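Local coordinates for titin (Homo sapiens, PDB 5JDD), which helps form the giant elastic filament of the muscle sarcomere, whose I-band region probably acts as a spring assembled from tandem immunoglobulin domains, at residues 105-110 with 148-153; 155-160 with 173-178. One frame throughout, in Å; residues are numbered along the deposited sequence.

Contact 1. Residues 105-110 with 148-153; sequences TKTASF and IIMNTS
The side chain of T152 packs against K106 and A108, where the loop 105-107 runs into strand 108-114. Its CB rests beside the carbonyl oxygen of K106, and there the chain forks. With chi1 at 56°, OG1 stands between the backbone N and the carbonyl carbon of its own residue, and from there it donates to K106 O at 2.9 Å. CG2, on the other branch, lies 3.2 Å from K106 O and 3.9 Å from CB of A108 on the buried side, where V102 and V175 also pack against T152. K106 O accepts a second bond, from T152 N at 3.1 Å; the two donors approach from opposite faces of the carbonyl plane, so the oxygen is gripped on both sides. T105 N completes the link, bonding T152 O at 2.7 Å in a nearly straight line (172°).

Further along, A108 and I149 form an antiparallel hydrogen-bonded pair, each N bonded to the other's O. On their buried face CD1 of I149 lies at the edge of the F110 ring, 4.2 Å from CE2. On the opposite face CG2 of T107 presses on CG2 of I148 at a tight 3.5 Å, and OG1 of T107 lies beside CE of M150, whose chain is bent at both chi2 and chi3. One water ties together T105 O, T107 OG1 and N151 N; another, in the conformer described, spans T105 O and N151 OD1.

T105 OG1 and K106 NZ bond S207 N and E204 O of the following immunoglobulin domain. Pairing of this kind is that of strands B and E in the ABED sheet of an I-set immunoglobulin sandwich, here at the end that faces the next domain.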
loop_
_atom_site.group_PDB
_atom_site.type_symbol
_atom_site.label_atom_id
_atom_site.label_comp_id
_atom_site.label_asym_id
_atom_site.label_seq_id
_atom_site.Cartn_x
_atom_site.Cartn_y
_atom_site.Cartn_z
ATOM N N THR A 105 18.653 0.869 3.679
ATOM C CA THR A 105 18.415 0.924 5.135
ATOM C C THR A 105 17.266 1.842 5.569
ATOM O O THR A 105 16.777 1.737 6.700
ATOM C CB THR A 105 19.679 1.221 6.006
ATOM O OG1 THR A 105 19.967 2.628 5.994
ATOM C CG2 THR A 105 20.895 0.406 5.540
ATOM N N LYS A 106 16.822 2.729 4.685
ATOM C CA LYS A 106 15.733 3.629 5.053
ATOM C C LYS A 106 14.369 3.053 4.673
ATOM O O LYS A 106 14.280 2.038 3.991
ATOM C CB LYS A 106 15.949 5.026 4.453
ATOM C CG LYS A 106 17.225 5.697 4.980
ATOM C CD LYS A 106 17.348 7.134 4.490
ATOM C CE LYS A 106 16.320 8.040 5.156
ATOM N NZ LYS A 106 16.504 9.470 4.723
ATOM N N THR A 107 13.310 3.708 5.130
ATOM C CA THR A 107 11.956 3.222 4.931
ATOM C C THR A 107 11.362 3.792 3.649
ATOM O O THR A 107 11.530 4.981 3.355
ATOM C CB THR A 107 11.077 3.644 6.117
ATOM O OG1 THR A 107 11.611 3.076 7.324
ATOM C CG2 THR A 107 9.642 3.187 5.928
ATOM N N ALA A 108 10.682 2.939 2.882
ATOM C CA ALA A 108 9.985 3.367 1.674
ATOM C C ALA A 108 8.493 3.260 1.915
ATOM O O ALA A 108 8.030 2.387 2.642
ATOM C CB ALA A 108 10.370 2.496 0.489
ATOM N N SER A 109 7.724 4.137 1.294
ATOM C CA SER A 109 6.284 4.014 1.404
ATOM C C SER A 109 5.563 4.320 0.101
ATOM O O SER A 109 5.971 5.165 -0.700
ATOM C CB SER A 109 5.743 4.864 2.550
ATOM O OG SER A 109 5.961 6.235 2.324
ATOM N N PHE A 110 4.497 3.559 -0.118
ATOM C CA PHE A 110 3.602 3.774 -1.247
ATOM C C PHE A 110 2.213 4.026 -0.718
ATOM O O PHE A 110 1.808 3.426 0.279
ATOM C CB PHE A 110 3.545 2.534 -2.150
ATOM C CG PHE A 110 4.804 2.291 -2.916
ATOM C CD1 PHE A 110 5.081 3.025 -4.064
ATOM C CD2 PHE A 110 5.715 1.341 -2.490
ATOM C CE1 PHE A 110 6.258 2.819 -4.774
ATOM C CE2 PHE A 110 6.897 1.123 -3.192
ATOM C CZ PHE A 110 7.172 1.861 -4.337
ATOM N N ILE A 148 4.186 0.175 3.652
ATOM C CA ILE A 148 5.435 0.683 4.204
ATOM C C ILE A 148 6.472 -0.435 4.198
ATOM O O ILE A 148 6.215 -1.537 4.699
ATOM C CB ILE A 148 5.226 1.219 5.617
ATOM C CG1 ILE A 148 4.225 2.376 5.578
ATOM C CG2 ILE A 148 6.541 1.679 6.220
ATOM C CD1 ILE A 148 3.504 2.598 6.879
ATOM N N ILE A 149 7.618 -0.159 3.580
ATOM C CA ILE A 149 8.685 -1.149 3.449
ATOM C C ILE A 149 9.859 -0.733 4.312
ATOM O O ILE A 149 10.512 0.278 4.049
ATOM C CB ILE A 149 9.137 -1.299 1.983
ATOM C CG1 ILE A 149 7.937 -1.605 1.085
ATOM C CG2 ILE A 149 10.164 -2.414 1.843
ATOM C CD1 ILE A 149 8.281 -1.622 -0.388
ATOM N N MET A 150 10.128 -1.523 5.347
ATOM C CA MET A 150 11.177 -1.190 6.306
ATOM C C MET A 150 12.546 -1.683 5.870
ATOM O O MET A 150 12.659 -2.670 5.149
ATOM C CB MET A 150 10.863 -1.823 7.668
ATOM C CG MET A 150 9.481 -1.542 8.223
ATOM S SD MET A 150 9.194 0.210 8.484
ATOM C CE MET A 150 10.516 0.600 9.628
ATOM N N ASN A 151 13.579 -0.978 6.321
ATOM C CA ASN A 151 14.965 -1.426 6.171
ATOM C C ASN A 151 15.277 -1.875 4.748
ATOM O O ASN A 151 15.669 -3.021 4.512
ATOM C CB ASN A 151 15.274 -2.550 7.166
ATOM C CG ASN A 151 16.753 -2.897 7.213
ATOM O OD1 ASN A 151 17.609 -2.075 6.876
ATOM N ND2 ASN A 151 17.057 -4.125 7.620
ATOM N N THR A 152 15.099 -0.967 3.796
ATOM C CA THR A 152 15.223 -1.336 2.390
ATOM C C THR A 152 16.612 -1.831 2.015
ATOM O O THR A 152 17.635 -1.402 2.569
ATOM C CB THR A 152 14.841 -0.195 1.436
ATOM O OG1 THR A 152 15.638 0.961 1.725
ATOM C CG2 THR A 152 13.348 0.138 1.565
ATOM N N SER A 153 16.628 -2.750 1.058
ATOM C CA SER A 153 17.870 -3.219 0.459
ATOM C C SER A 153 17.654 -3.346 -1.039
ATOM O O SER A 153 16.528 -3.178 -1.525
ATOM C CB SER A 153 18.268 -4.564 1.066
ATOM O OG SER A 153 17.346 -5.570 0.687
HETATM O O HOH W 1 13.782 1.363 7.837
HETATM O O HOH W 2 17.420 0.078 8.805
#

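Contact 2. Residues 155-160 with 173-178; sequences EDSAEY and LTVTPI
Y160 and L173 cross obliquely, CE2 of the ring standing 3.8 Å from CB of the leucine. The tyrosine lies back over its own chain, and OH donates to D156 O at 2.7 Å, in the carbonyl plane and on a lone pair, which holds the far end of the ring against the turn at D156. With CG anti to the backbone N (chi1 169°) and chi2 near 62°, CD2 of L173 comes to 3.5 Å from D156 O and close to CB of D156. That carbonyl is thus held by the phenol and covered by a leucine methyl.

S157 meets V175: its OG accepts from V175 N at 2.9 Å, nearly straight at 169°, a side-chain oxygen taking a strand amide. CB and CG2 of V175 lie against the same OG, and a water connects it with V175 O. Next along, L173 N bonds A158 O at 3.0 Å, whereas the return bond from A158 N to L173 O is longer and bent.

The carboxylate of D156 has partners of its own: OD2 accepts from S153 N and forms a salt bridge with K135 NZ. A tyrosine whose hydroxyl binds the carbonyl four residues earlier is the tyrosine corner, found on strand F of immunoglobulin domains, here beside strand G.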
loop_
_atom_site.group_PDB
_atom_site.type_symbol
_atom_site.label_atom_id
_atom_site.label_comp_id
_atom_site.label_asym_id
_atom_site.label_seq_id
_atom_site.Cartn_x
_atom_site.Cartn_y
_atom_site.Cartn_z
ATOM N N GLU A 155 17.319 -5.801 -2.900
ATOM C CA GLU A 155 16.297 -6.787 -3.217
ATOM C C GLU A 155 14.887 -6.217 -3.216
ATOM O O GLU A 155 13.988 -6.811 -3.799
ATOM C CB GLU A 155 16.368 -7.954 -2.227
ATOM C CG GLU A 155 17.593 -8.858 -2.362
ATOM C CD GLU A 155 18.829 -8.328 -1.651
ATOM O OE1 GLU A 155 18.755 -7.279 -0.969
ATOM O OE2 GLU A 155 19.891 -8.972 -1.770
ATOM N N ASP A 156 14.686 -5.084 -2.551
ATOM C CA ASP A 156 13.352 -4.484 -2.491
ATOM C C ASP A 156 13.028 -3.653 -3.726
ATOM O O ASP A 156 11.878 -3.278 -3.937
ATOM C CB ASP A 156 13.191 -3.624 -1.228
ATOM C CG ASP A 156 13.342 -4.424 0.049
ATOM O OD1 ASP A 156 12.781 -5.543 0.131
ATOM O OD2 ASP A 156 14.037 -3.948 0.974
ATOM N N SER A 157 14.032 -3.350 -4.542
ATOM C CA SER A 157 13.777 -2.639 -5.793
ATOM C C SER A 157 12.913 -3.527 -6.685
ATOM O O SER A 157 13.306 -4.647 -7.026
ATOM C CB SER A 157 15.084 -2.292 -6.512
ATOM O OG SER A 157 15.922 -1.489 -5.692
ATOM N N ALA A 158 11.739 -3.021 -7.049
ATOM C CA ALA A 158 10.728 -3.818 -7.729
ATOM C C ALA A 158 9.558 -2.943 -8.117
ATOM O O ALA A 158 9.514 -1.750 -7.789
ATOM C CB ALA A 158 10.237 -4.934 -6.807
ATOM N N GLU A 159 8.600 -3.551 -8.809
ATOM C CA GLU A 159 7.350 -2.889 -9.114
ATOM C C GLU A 159 6.306 -3.349 -8.118
ATOM O O GLU A 159 6.090 -4.550 -7.953
ATOM C CB GLU A 159 6.882 -3.210 -10.528
ATOM C CG GLU A 159 5.546 -2.561 -10.855
ATOM C CD GLU A 159 5.195 -2.673 -12.319
ATOM O OE1 GLU A 159 5.082 -3.815 -12.812
ATOM O OE2 GLU A 159 5.038 -1.618 -12.973
ATOM N N TYR A 160 5.662 -2.393 -7.455
ATOM C CA TYR A 160 4.642 -2.684 -6.454
ATOM C C TYR A 160 3.279 -2.286 -6.980
ATOM O O TYR A 160 3.127 -1.246 -7.616
ATOM C CB TYR A 160 4.975 -1.969 -5.138
ATOM C CG TYR A 160 6.215 -2.535 -4.492
ATOM C CD1 TYR A 160 6.126 -3.566 -3.566
ATOM C CD2 TYR A 160 7.474 -2.055 -4.820
ATOM C CE1 TYR A 160 7.260 -4.105 -2.983
ATOM C CE2 TYR A 160 8.621 -2.583 -4.237
ATOM C CZ TYR A 160 8.499 -3.612 -3.326
ATOM O OH TYR A 160 9.613 -4.147 -2.743
ATOM N N LEU A 173 9.953 1.067 -6.862
ATOM C CA LEU A 173 10.908 1.452 -5.833
ATOM C C LEU A 173 12.297 1.165 -6.373
ATOM O O LEU A 173 12.573 0.062 -6.869
ATOM C CB LEU A 173 10.691 0.631 -4.561
ATOM C CG LEU A 173 11.793 0.759 -3.501
ATOM C CD1 LEU A 173 11.905 2.179 -2.992
ATOM C CD2 LEU A 173 11.504 -0.177 -2.344
ATOM N N THR A 174 13.166 2.167 -6.298
ATOM C CA THR A 174 14.578 1.994 -6.574
ATOM C C THR A 174 15.357 2.276 -5.294
ATOM O O THR A 174 15.340 3.392 -4.797
ATOM C CB THR A 174 15.040 2.960 -7.671
ATOM O OG1 THR A 174 14.226 2.780 -8.844
ATOM C CG2 THR A 174 16.499 2.723 -8.011
ATOM N N VAL A 175 16.004 1.255 -4.746
ATOM C CA VAL A 175 16.797 1.407 -3.530
ATOM C C VAL A 175 18.228 1.793 -3.906
ATOM O O VAL A 175 18.909 1.064 -4.627
ATOM C CB VAL A 175 16.773 0.124 -2.699
ATOM C CG1 VAL A 175 17.590 0.301 -1.418
ATOM C CG2 VAL A 175 15.338 -0.229 -2.355
ATOM N N THR A 176 18.664 2.953 -3.429
ATOM C CA THR A 176 19.921 3.545 -3.872
ATOM C C THR A 176 21.063 3.294 -2.891
ATOM O O THR A 176 20.844 3.150 -1.683
ATOM C CB THR A 176 19.748 5.055 -4.124
ATOM O OG1 THR A 176 19.208 5.666 -2.952
ATOM C CG2 THR A 176 18.806 5.296 -5.301
ATOM N N PRO A 177 22.296 3.226 -3.400
ATOM C CA PRO A 177 23.424 2.810 -2.561
ATOM C C PRO A 177 23.953 3.916 -1.662
ATOM O O PRO A 177 24.091 5.062 -2.104
ATOM C CB PRO A 177 24.493 2.418 -3.588
ATOM C CG PRO A 177 24.174 3.258 -4.786
ATOM C CD PRO A 177 22.666 3.320 -4.825
ATOM N N ILE A 178 24.236 3.587 -0.405
ATOM C CA ILE A 178 24.950 4.529 0.444
ATOM C C ILE A 178 26.360 4.721 -0.094
ATOM O O ILE A 178 27.014 3.768 -0.526
ATOM C CB ILE A 178 24.990 4.050 1.901
ATOM C CG1 ILE A 178 23.571 4.070 2.471
ATOM C CG2 ILE A 178 25.941 4.934 2.750
ATOM C CD1 ILE A 178 23.407 3.238 3.705
HETATM O O HOH W 3 18.624 -1.343 -5.932
#

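How the contacts relate
Both contacts lie in the middle immunoglobulin domain, their centres about 9 Å apart, one in each sheet of the sandwich. Contact 1 joins strands 108-114 and 144-149; contact 2, which follows it in the chain, joins the hairpin strands 158-164 and 167-176. They meet in the core between the sheets: the F110 and Y160 rings pack with planes about 30° apart, CD1 of I149 reaches CZ of Y160 at 3.6 Å, and CZ of F110 lies against CB of L173. Both lie toward the end of the sandwich that meets the third domain, where T105 and K106 bond to it and strand 167-176 leads on toward strand 180-182.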